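Local coordinates for carbohydrate-binding protein (PDB 6N1B), which removes the acetyl group from N-acetylgalactosamine, probably that of the blood group A antigen, and binds blood group glycans, at residues Q234-Y242 with E251-L259; W271-L281 with I334-E342. All blocks are in the same frame, centred on the assembly; numbering follows the deposited sequence.

Contact 1. Residues Q234-Y242 with E251-L259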
loop_
_atom_site.group_PDB
_atom_site.type_symbol
_atom_site.label_atom_id
_atom_site.label_comp_id
_atom_site.label_asym_id
_atom_site.label_seq_id
_atom_site.Cartn_x
_atom_site.Cartn_y
_atom_site.Cartn_z
ATOM N N GLN A 234 9.969 9.804 15.432
ATOM C CA GLN A 234 10.503 8.667 16.185
ATOM C C GLN A 234 9.524 8.197 17.287
ATOM O O GLN A 234 9.778 7.172 17.864
ATOM C CB GLN A 234 11.886 9.026 16.739
ATOM C CG GLN A 234 12.967 9.147 15.684
ATOM C CD GLN A 234 13.181 7.880 14.887
ATOM O OE1 GLN A 234 13.203 6.774 15.430
ATOM N NE2 GLN A 234 13.347 8.097 13.522
ATOM N N ALA A 235 8.411 8.921 17.534
ATOM C CA ALA A 235 7.361 8.473 18.416
ATOM C C ALA A 235 6.391 7.494 17.777
ATOM O O ALA A 235 5.513 6.937 18.454
ATOM C CB ALA A 235 6.591 9.628 19.014
ATOM N N ASN A 236 6.520 7.277 16.451
ATOM C CA ASN A 236 5.640 6.369 15.731
ATOM C C ASN A 236 5.868 4.918 16.194
ATOM O O ASN A 236 6.978 4.515 16.478
ATOM C CB ASN A 236 5.876 6.416 14.229
ATOM C CG ASN A 236 5.566 7.773 13.624
ATOM O OD1 ASN A 236 4.891 8.598 14.210
ATOM N ND2 ASN A 236 5.906 7.901 12.312
ATOM N N PHE A 237 4.780 4.115 16.129
ATOM C CA PHE A 237 4.899 2.658 16.428
ATOM C C PHE A 237 3.743 1.931 15.724
ATOM O O PHE A 237 2.638 2.442 15.614
ATOM C CB PHE A 237 4.916 2.382 17.954
ATOM C CG PHE A 237 3.664 2.790 18.670
ATOM C CD1 PHE A 237 3.480 4.033 19.059
ATOM C CD2 PHE A 237 2.714 1.836 18.920
ATOM C CE1 PHE A 237 2.374 4.421 19.697
ATOM C CE2 PHE A 237 1.547 2.187 19.613
ATOM C CZ PHE A 237 1.393 3.487 20.028
ATOM N N VAL A 238 4.039 0.691 15.315
ATOM C CA VAL A 238 3.049 -0.144 14.632
ATOM C C VAL A 238 2.258 -0.998 15.621
ATOM O O VAL A 238 2.788 -1.549 16.615
ATOM C CB VAL A 238 3.761 -0.998 13.557
ATOM C CG1 VAL A 238 2.915 -2.116 13.016
ATOM C CG2 VAL A 238 4.245 -0.142 12.387
ATOM N N GLU A 239 0.976 -1.070 15.352
ATOM C CA GLU A 239 0.036 -1.913 16.102
ATOM C C GLU A 239 -0.577 -2.895 15.166
ATOM O O GLU A 239 -0.877 -2.587 13.977
ATOM C CB GLU A 239 -1.073 -1.101 16.735
ATOM C CG GLU A 239 -0.571 -0.163 17.863
ATOM C CD GLU A 239 -1.654 0.733 18.449
ATOM O OE1 GLU A 239 -2.321 1.485 17.691
ATOM O OE2 GLU A 239 -1.820 0.635 19.675
ATOM N N MET A 240 -0.891 -4.107 15.659
ATOM C CA MET A 240 -1.679 -5.104 14.937
ATOM C C MET A 240 -3.014 -5.307 15.606
ATOM O O MET A 240 -3.181 -5.089 16.801
ATOM C CB MET A 240 -0.849 -6.435 14.842
ATOM C CG MET A 240 -0.828 -7.166 16.173
ATOM S SD MET A 240 0.405 -8.499 16.259
ATOM C CE MET A 240 -0.142 -9.487 14.930
ATOM N N ARG A 241 -3.989 -5.727 14.787
ATOM C CA ARG A 241 -5.306 -6.111 15.210
ATOM C C ARG A 241 -5.702 -7.416 14.513
ATOM O O ARG A 241 -5.230 -7.703 13.400
ATOM C CB ARG A 241 -6.354 -5.053 14.858
ATOM C CG ARG A 241 -6.134 -3.726 15.524
ATOM C CD ARG A 241 -7.046 -2.698 14.883
ATOM N NE ARG A 241 -7.175 -1.400 15.632
ATOM C CZ ARG A 241 -6.356 -0.436 15.604
ATOM N NH1 ARG A 241 -5.274 -0.472 14.828
ATOM N NH2 ARG A 241 -6.526 0.673 16.285
ATOM N N TYR A 242 -6.578 -8.180 15.164
ATOM C CA TYR A 242 -7.075 -9.421 14.673
ATOM C C TYR A 242 -8.564 -9.333 14.363
ATOM O O TYR A 242 -9.339 -8.619 15.011
ATOM C CB TYR A 242 -6.841 -10.500 15.710
ATOM C CG TYR A 242 -5.363 -10.837 15.986
ATOM C CD1 TYR A 242 -4.623 -11.666 15.194
ATOM C CD2 TYR A 242 -4.728 -10.306 17.111
ATOM C CE1 TYR A 242 -3.350 -12.043 15.461
ATOM C CE2 TYR A 242 -3.399 -10.649 17.416
ATOM C CZ TYR A 242 -2.710 -11.525 16.565
ATOM O OH TYR A 242 -1.420 -11.941 16.863
ATOM N N GLU A 251 -8.991 -5.351 19.728
ATOM C CA GLU A 251 -8.149 -4.263 20.263
ATOM C C GLU A 251 -6.719 -4.382 19.722
ATOM O O GLU A 251 -6.209 -5.456 19.604
ATOM C CB GLU A 251 -8.169 -4.256 21.763
ATOM C CG GLU A 251 -9.524 -4.038 22.455
ATOM C CD GLU A 251 -9.600 -4.383 23.969
ATOM O OE1 GLU A 251 -8.626 -4.424 24.667
ATOM O OE2 GLU A 251 -10.719 -4.589 24.464
ATOM N N PRO A 252 -6.113 -3.198 19.554
ATOM C CA PRO A 252 -4.725 -3.240 19.020
ATOM C C PRO A 252 -3.741 -3.733 20.065
ATOM O O PRO A 252 -3.892 -3.518 21.256
ATOM C CB PRO A 252 -4.407 -1.782 18.644
ATOM C CG PRO A 252 -5.341 -0.976 19.523
ATOM C CD PRO A 252 -6.649 -1.800 19.642
ATOM N N VAL A 253 -2.675 -4.362 19.584
ATOM C CA VAL A 253 -1.524 -4.577 20.339
ATOM C C VAL A 253 -0.227 -4.256 19.609
ATOM O O VAL A 253 -0.170 -4.349 18.388
ATOM C CB VAL A 253 -1.506 -5.852 20.865
ATOM C CG1 VAL A 253 -1.303 -6.848 19.851
ATOM C CG2 VAL A 253 -0.402 -6.134 21.847
ATOM N N ARG A 254 0.702 -3.726 20.333
ATOM C CA ARG A 254 1.920 -3.281 19.721
ATOM C C ARG A 254 2.702 -4.482 19.269
ATOM O O ARG A 254 2.917 -5.442 19.965
ATOM C CB ARG A 254 2.908 -2.616 20.785
ATOM C CG ARG A 254 2.612 -1.300 21.129
ATOM C CD ARG A 254 3.875 -0.513 21.546
ATOM N NE ARG A 254 4.627 -1.122 22.645
ATOM C CZ ARG A 254 4.366 -0.917 23.940
ATOM N NH1 ARG A 254 3.442 -0.197 24.345
ATOM N NH2 ARG A 254 5.176 -1.445 24.863
ATOM N N VAL A 255 3.278 -4.395 18.039
ATOM C CA VAL A 255 4.282 -5.373 17.561
ATOM C C VAL A 255 5.592 -5.046 18.254
ATOM O O VAL A 255 5.783 -3.918 18.768
ATOM C CB VAL A 255 4.457 -5.366 16.071
ATOM C CG1 VAL A 255 3.146 -5.707 15.330
ATOM C CG2 VAL A 255 5.049 -4.058 15.520
ATOM N N ASN A 256 6.474 -6.013 18.245
ATOM C CA ASN A 256 7.803 -5.886 18.851
ATOM C C ASN A 256 8.892 -5.988 17.820
ATOM O O ASN A 256 8.746 -6.781 16.861
ATOM C CB ASN A 256 8.046 -6.992 19.904
ATOM C CG ASN A 256 6.995 -6.938 20.988
ATOM O OD1 ASN A 256 6.301 -8.011 21.288
ATOM N ND2 ASN A 256 6.807 -5.802 21.599
ATOM N N GLY A 257 9.950 -5.220 17.958
ATOM C CA GLY A 257 11.116 -5.412 17.111
ATOM C C GLY A 257 10.877 -4.992 15.659
ATOM O O GLY A 257 11.697 -5.483 14.831
ATOM N N PHE A 258 9.900 -4.183 15.343
ATOM C CA PHE A 258 9.523 -3.949 13.943
ATOM C C PHE A 258 10.662 -3.501 13.114
ATOM O O PHE A 258 10.889 -4.080 11.992
ATOM C CB PHE A 258 8.339 -2.978 13.924
ATOM C CG PHE A 258 7.718 -2.815 12.564
ATOM C CD1 PHE A 258 7.078 -3.877 11.966
ATOM C CD2 PHE A 258 7.838 -1.613 11.862
ATOM C CE1 PHE A 258 6.481 -3.766 10.717
ATOM C CE2 PHE A 258 7.245 -1.502 10.605
ATOM C CZ PHE A 258 6.575 -2.532 10.047
ATOM N N LEU A 259 11.417 -2.519 13.566
ATOM C CA LEU A 259 12.572 -2.012 12.865
ATOM C C LEU A 259 13.786 -1.930 13.801
ATOM O O LEU A 259 13.585 -1.867 15.035
ATOM C CB LEU A 259 12.350 -0.642 12.271
ATOM C CG LEU A 259 11.311 -0.615 11.138
ATOM C CD1 LEU A 259 10.740 0.832 10.979
ATOM C CD2 LEU A 259 11.914 -1.094 9.805
HETATM O O HOH W 1 5.100 -1.249 18.115
#

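Contact 2. Residues W271-L281 with I334-E342. With CA (calcium ion), chain C; CA (calcium ion), chain D; GLA (alpha-D-galactopyranose), chain B.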
loop_
_atom_site.group_PDB
_atom_site.type_symbol
_atom_site.label_atom_id
_atom_site.label_comp_id
_atom_site.label_asym_id
_atom_site.label_seq_id
_atom_site.Cartn_x
_atom_site.Cartn_y
_atom_site.Cartn_z
ATOM N N TRP A 271 6.891 4.656 8.879
ATOM C CA TRP A 271 5.874 5.533 8.299
ATOM C C TRP A 271 4.729 4.774 7.694
ATOM O O TRP A 271 3.556 4.898 8.107
ATOM C CB TRP A 271 6.446 6.573 7.247
ATOM C CG TRP A 271 5.375 7.464 6.676
ATOM C CD1 TRP A 271 4.987 7.526 5.333
ATOM C CD2 TRP A 271 4.468 8.318 7.399
ATOM N NE1 TRP A 271 3.982 8.405 5.206
ATOM C CE2 TRP A 271 3.634 8.940 6.430
ATOM C CE3 TRP A 271 4.367 8.732 8.747
ATOM C CZ2 TRP A 271 2.659 9.825 6.738
ATOM C CZ3 TRP A 271 3.378 9.654 9.048
ATOM C CH2 TRP A 271 2.520 10.204 8.090
ATOM N N HIS A 272 4.996 3.944 6.671
ATOM C CA HIS A 272 3.986 3.209 5.930
ATOM C C HIS A 272 4.562 1.808 5.682
ATOM O O HIS A 272 5.779 1.601 5.716
ATOM C CB HIS A 272 3.593 3.902 4.617
ATOM C CG HIS A 272 2.621 4.983 4.674
ATOM N ND1 HIS A 272 2.270 5.670 5.815
ATOM C CD2 HIS A 272 1.882 5.533 3.667
ATOM C CE1 HIS A 272 1.321 6.563 5.507
ATOM N NE2 HIS A 272 1.049 6.511 4.218
ATOM N N GLN A 273 3.699 0.818 5.408
ATOM C CA GLN A 273 4.180 -0.578 5.302
ATOM C C GLN A 273 3.185 -1.465 4.555
ATOM O O GLN A 273 2.004 -1.156 4.488
ATOM C CB GLN A 273 4.434 -1.181 6.685
ATOM C CG GLN A 273 3.208 -1.162 7.624
ATOM C CD GLN A 273 2.922 0.173 8.306
ATOM O OE1 GLN A 273 3.878 0.878 8.748
ATOM N NE2 GLN A 273 1.611 0.534 8.425
ATOM N N ASP A 274 3.753 -2.574 4.034
ATOM C CA ASP A 274 2.962 -3.657 3.405
ATOM C C ASP A 274 3.557 -4.941 3.997
ATOM O O ASP A 274 4.753 -5.131 4.069
ATOM C CB ASP A 274 3.131 -3.652 1.878
ATOM C CG ASP A 274 2.255 -4.669 1.173
ATOM O OD1 ASP A 274 1.068 -4.831 1.603
ATOM O OD2 ASP A 274 2.692 -5.246 0.158
ATOM N N VAL A 275 2.637 -5.836 4.313
ATOM C CA VAL A 275 3.017 -7.190 4.876
ATOM C C VAL A 275 2.482 -8.297 3.984
ATOM O O VAL A 275 1.383 -8.201 3.449
ATOM C CB VAL A 275 2.503 -7.363 6.311
ATOM C CG1 VAL A 275 2.884 -8.728 6.901
ATOM C CG2 VAL A 275 3.019 -6.235 7.206
ATOM N N GLN A 276 3.261 -9.379 3.855
ATOM C CA GLN A 276 2.812 -10.618 3.216
ATOM C C GLN A 276 3.167 -11.799 4.117
ATOM O O GLN A 276 4.247 -11.815 4.686
ATOM C CB GLN A 276 3.498 -10.823 1.871
ATOM C CG GLN A 276 3.103 -9.850 0.781
ATOM C CD GLN A 276 1.836 -10.254 0.136
ATOM O OE1 GLN A 276 1.802 -11.166 -0.716
ATOM N NE2 GLN A 276 0.690 -9.654 0.581
ATOM N N TYR A 277 2.265 -12.797 4.162
ATOM C CA TYR A 277 2.715 -14.121 4.610
ATOM C C TYR A 277 3.331 -14.826 3.335
ATOM O O TYR A 277 2.611 -14.854 2.304
ATOM C CB TYR A 277 1.638 -14.967 5.275
ATOM C CG TYR A 277 2.245 -16.253 5.760
ATOM C CD1 TYR A 277 3.039 -16.325 6.951
ATOM C CD2 TYR A 277 2.081 -17.429 5.015
ATOM C CE1 TYR A 277 3.686 -17.519 7.331
ATOM C CE2 TYR A 277 2.664 -18.617 5.420
ATOM C CZ TYR A 277 3.471 -18.671 6.511
ATOM O OH TYR A 277 4.097 -19.815 6.910
ATOM N N VAL A 278 4.514 -15.381 3.489
ATOM C CA VAL A 278 5.218 -16.015 2.367
ATOM C C VAL A 278 5.357 -17.493 2.696
ATOM O O VAL A 278 6.259 -17.908 3.423
ATOM C CB VAL A 278 6.547 -15.343 2.104
ATOM C CG1 VAL A 278 7.214 -16.030 0.902
ATOM C CG2 VAL A 278 6.421 -13.851 1.843
ATOM N N PRO A 279 4.482 -18.348 2.145
ATOM C CA PRO A 279 4.532 -19.767 2.447
ATOM C C PRO A 279 5.927 -20.427 2.231
ATOM O O PRO A 279 6.391 -21.233 3.025
ATOM C CB PRO A 279 3.495 -20.386 1.522
ATOM C CG PRO A 279 2.440 -19.300 1.441
ATOM C CD PRO A 279 3.317 -18.045 1.338
ATOM N N ASP A 280 6.583 -20.036 1.132
ATOM C CA ASP A 280 7.905 -20.650 0.814
ATOM C C ASP A 280 8.956 -20.390 1.844
ATOM O O ASP A 280 9.887 -21.181 1.987
ATOM C CB ASP A 280 8.357 -20.159 -0.578
ATOM C CG ASP A 280 9.541 -20.875 -1.153
ATOM O OD1 ASP A 280 9.572 -22.097 -1.110
ATOM O OD2 ASP A 280 10.376 -20.220 -1.699
ATOM N N LEU A 281 8.817 -19.273 2.615
ATOM C CA LEU A 281 9.717 -18.882 3.674
ATOM C C LEU A 281 9.226 -19.182 5.034
ATOM O O LEU A 281 9.985 -19.004 6.003
ATOM C CB LEU A 281 10.050 -17.371 3.591
ATOM C CG LEU A 281 10.666 -16.948 2.181
ATOM C CD1 LEU A 281 10.796 -15.422 2.237
ATOM C CD2 LEU A 281 11.987 -17.584 1.951
ATOM N N ILE A 334 11.614 7.273 -1.109
ATOM C CA ILE A 334 10.814 6.143 -1.470
ATOM C C ILE A 334 9.594 6.116 -0.604
ATOM O O ILE A 334 9.701 6.303 0.645
ATOM C CB ILE A 334 11.575 4.824 -1.413
ATOM C CG1 ILE A 334 12.913 4.892 -2.170
ATOM C CG2 ILE A 334 10.737 3.706 -1.864
ATOM C CD1 ILE A 334 12.784 5.217 -3.608
ATOM N N TYR A 335 8.432 5.975 -1.220
ATOM C CA TYR A 335 7.149 6.005 -0.525
ATOM C C TYR A 335 6.600 4.560 -0.408
ATOM O O TYR A 335 7.294 3.599 -0.681
ATOM C CB TYR A 335 6.165 7.004 -1.224
ATOM C CG TYR A 335 5.279 7.753 -0.261
ATOM C CD1 TYR A 335 5.885 8.835 0.459
ATOM C CD2 TYR A 335 3.968 7.470 0.020
ATOM C CE1 TYR A 335 5.130 9.534 1.418
ATOM C CE2 TYR A 335 3.219 8.118 0.967
ATOM C CZ TYR A 335 3.852 9.186 1.678
ATOM O OH TYR A 335 3.121 9.834 2.692
ATOM N N ARG A 336 5.359 4.446 0.065
ATOM C CA ARG A 336 4.847 3.141 0.373
ATOM C C ARG A 336 4.863 2.204 -0.777
ATOM O O ARG A 336 4.516 2.591 -1.903
ATOM C CB ARG A 336 3.426 3.311 0.955
ATOM C CG ARG A 336 2.893 2.035 1.635
ATOM C CD ARG A 336 2.156 1.009 0.754
ATOM N NE ARG A 336 1.460 0.083 1.668
ATOM C CZ ARG A 336 0.695 -0.943 1.270
ATOM N NH1 ARG A 336 0.568 -1.243 -0.006
ATOM N NH2 ARG A 336 0.161 -1.722 2.183
ATOM N N SER A 337 5.280 0.975 -0.540
ATOM C CA SER A 337 5.525 0.006 -1.598
ATOM C C SER A 337 4.773 -1.274 -1.306
ATOM O O SER A 337 4.496 -1.604 -0.129
ATOM C CB SER A 337 7.005 -0.196 -1.719
ATOM O OG SER A 337 7.650 1.074 -2.043
ATOM N N SER A 338 4.411 -2.044 -2.314
ATOM C CA SER A 338 3.735 -3.323 -2.214
ATOM C C SER A 338 4.580 -4.383 -2.862
ATOM O O SER A 338 5.281 -4.117 -3.794
ATOM C CB SER A 338 2.363 -3.179 -2.855
ATOM O OG SER A 338 1.625 -4.371 -2.816
ATOM N N PHE A 339 4.491 -5.618 -2.392
ATOM C CA PHE A 339 5.329 -6.656 -2.987
ATOM C C PHE A 339 4.618 -7.973 -3.074
ATOM O O PHE A 339 3.622 -8.251 -2.349
ATOM C CB PHE A 339 6.639 -6.817 -2.231
ATOM C CG PHE A 339 6.533 -7.487 -0.915
ATOM C CD1 PHE A 339 6.005 -6.804 0.217
ATOM C CD2 PHE A 339 6.931 -8.724 -0.752
ATOM C CE1 PHE A 339 5.945 -7.464 1.428
ATOM C CE2 PHE A 339 6.851 -9.442 0.467
ATOM C CZ PHE A 339 6.383 -8.761 1.543
ATOM N N TYR A 340 5.203 -8.812 -3.923
ATOM C CA TYR A 340 4.805 -10.252 -3.990
ATOM C C TYR A 340 6.088 -11.038 -4.078
ATOM O O TYR A 340 6.992 -10.730 -4.895
ATOM C CB TYR A 340 3.963 -10.514 -5.228
ATOM C CG TYR A 340 3.573 -11.914 -5.503
ATOM C CD1 TYR A 340 2.806 -12.616 -4.549
ATOM C CD2 TYR A 340 4.024 -12.586 -6.600
ATOM C CE1 TYR A 340 2.429 -13.953 -4.784
ATOM C CE2 TYR A 340 3.582 -13.932 -6.838
ATOM C CZ TYR A 340 2.868 -14.583 -5.890
ATOM O OH TYR A 340 2.492 -15.904 -6.079
ATOM N N TYR A 341 6.204 -12.091 -3.230
ATOM C CA TYR A 341 7.257 -13.095 -3.351
ATOM C C TYR A 341 6.768 -14.158 -4.343
ATOM O O TYR A 341 5.805 -14.864 -4.036
ATOM C CB TYR A 341 7.600 -13.669 -2.006
ATOM C CG TYR A 341 8.647 -14.730 -2.038
ATOM C CD1 TYR A 341 8.269 -16.046 -2.382
ATOM C CD2 TYR A 341 9.953 -14.530 -1.659
ATOM C CE1 TYR A 341 9.202 -17.076 -2.357
ATOM C CE2 TYR A 341 10.890 -15.531 -1.562
ATOM C CZ TYR A 341 10.493 -16.810 -1.934
ATOM O OH TYR A 341 11.465 -17.778 -1.844
ATOM N N GLU A 342 7.428 -14.222 -5.478
ATOM C CA GLU A 342 7.061 -15.173 -6.533
ATOM C C GLU A 342 7.921 -16.413 -6.318
ATOM O O GLU A 342 9.116 -16.376 -6.534
ATOM C CB GLU A 342 7.261 -14.551 -7.865
ATOM C CG GLU A 342 6.865 -15.456 -8.996
ATOM C CD GLU A 342 5.816 -14.921 -9.906
ATOM O OE1 GLU A 342 5.328 -15.699 -10.668
ATOM O OE2 GLU A 342 5.407 -13.697 -9.799
HETATM CA CA CA C . -0.418 7.695 3.310
HETATM CA CA CA D . -1.004 -5.627 0.634
HETATM C C1 GLA B . 0.608 12.785 4.998
HETATM C C2 GLA B . -0.260 11.583 4.495
HETATM C C3 GLA B . -1.721 11.799 4.921
HETATM C C4 GLA B . -1.852 12.047 6.468
HETATM C C5 GLA B . -0.832 13.137 6.924
HETATM C C6 GLA B . -0.666 13.173 8.389
HETATM O O2 GLA B . -0.155 11.592 3.023
HETATM O O3 GLA B . -2.674 10.588 4.383
HETATM O O4 GLA B . -1.600 10.824 7.052
HETATM O O5 GLA B . 0.555 12.814 6.470
HETATM O O6 GLA B . 0.231 14.273 8.852
HETATM O O HOH W 2 0.696 -6.770 -0.507
HETATM O O HOH W 3 4.134 -12.554 -1.275
HETATM O O HOH W 4 0.598 9.402 3.075
HETATM O O HOH W 5 0.035 7.002 1.323
HETATM O O HOH W 6 -1.623 9.242 2.440
HETATM O O HOH W 7 -1.061 8.258 5.274
#

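Contact 1. Residues Q234-Y242 with E251-L259
Met240 and Val253 form an antiparallel hydrogen-bonded pair: Met240 N donates to Val253 O at 2.8 Å, and Val253 N returns a bond to Met240 O at 2.9 Å. The adjoining pair, Glu239 with Arg254, is non-hydrogen-bonded, with CA atoms 4.3 Å apart. Beyond it the bond from Val255 N to Val238 O lengthens to 3.2 Å. A water donates to both Val238 O and Val255 O, so Val238 O accepts two bonds where regular pairing ends. Residues 251-258 run at 134° to residues 237-241, well short of strictly antiparallel. These bonds define a short hairpin; by strand order, 253-254 is the outermost strand of a four-stranded blade in a five-bladed beta-propeller, and strand 217-224 lies on the other side of 237-243. On one face of the sheet, Met240 lies alongside Val253, CG to CG1 3.7 Å, while its SD approaches Val255 CG1. On the same face Val238 splits its branches: CG1, anti to the backbone N (chi1 166°), meets Val255 CG2 at 3.8 Å, whereas CG2 sits over one face of the Phe258 ring, 4.0 Å from its centroid, as a CH-pi contact. Phe258 also makes an edge-to-face contact with Trp312. On the other face, the Pro252 ring lies against one face of the Arg241 guanidinium, with CB over the centre of that group. Pro252 CB also touches the Glu239 carboxylate, whose OE1 is bonded by Asn224. The Arg254 side chain crosses that of Phe237 at about a right angle, CD to CD2 3.7 Å.

Contact 2. Residues W271-L281 with I334-E342
Trp271 and Tyr335 meet at the glycan-binding end of two neighbouring innermost strands of a five-bladed beta-propeller. Strands 272-278 and 334-342 run 9° from parallel with axes 6.1 Å apart, and every direct hydrogen bond between them has a side-chain donor or acceptor, as expected between blades, not within a sheet. Trp271 NE1 donates to Tyr335 OH at 3.0 Å, the hydroxyl lying slightly out of the indole plane; both residues belong to the glycan pocket, and the galactose O5 approaches the indole edge. His272 points its NE2 at a calcium ion 2.1 Å away, which Asp120 also binds; ND1 donates to Trp271 O, fixing the imidazole's rotation. Arg336 bends about its CB-CG bond (chi2 -88°), which brings NH2 to Gln273 O at 3.0 Å and lays one guanidinium face over Asp274 CB; NH1 is taken by Asp56 and Pro55 O. Asp274 reaches across because its chi1 of -175° turns CG away from the backbone N; OD1 binds a second calcium ion at 2.4 Å, shared with Asp56 and Asp122, while OD2 accepts Phe339 N at 3.1 Å and a bond from a calcium-bound water. Gln276 CG rests on one face of the Phe339 ring, and Val278 CG1 lies 3.7 Å from the Tyr341 ring centroid. Tyr341 OH donates to the anti lone pair of Asp280 OD2 at 2.7 Å, an oxygen that also accepts Gly348 N.

Contact 1 closes before contact 2 opens along the chain, and their centres lie about 17 Å apart. Contact 1 is within one blade, at the outer edge of the sheet 207-254; contact 2 joins the innermost strands of the following two blades, sheet 269-314 and the sheet holding 333-342, about 9 Å from the chain centre. The two meet where Asn236, Val238 and Phe258 pack on Trp271 and Gln273, with Val238 CG2 3.8 Å from Gln273 OE1. The outer hairpin of one blade thus packs against the inner strand of the next, at Trp271 of the glycan pocket and beside His272, which binds a calcium ion.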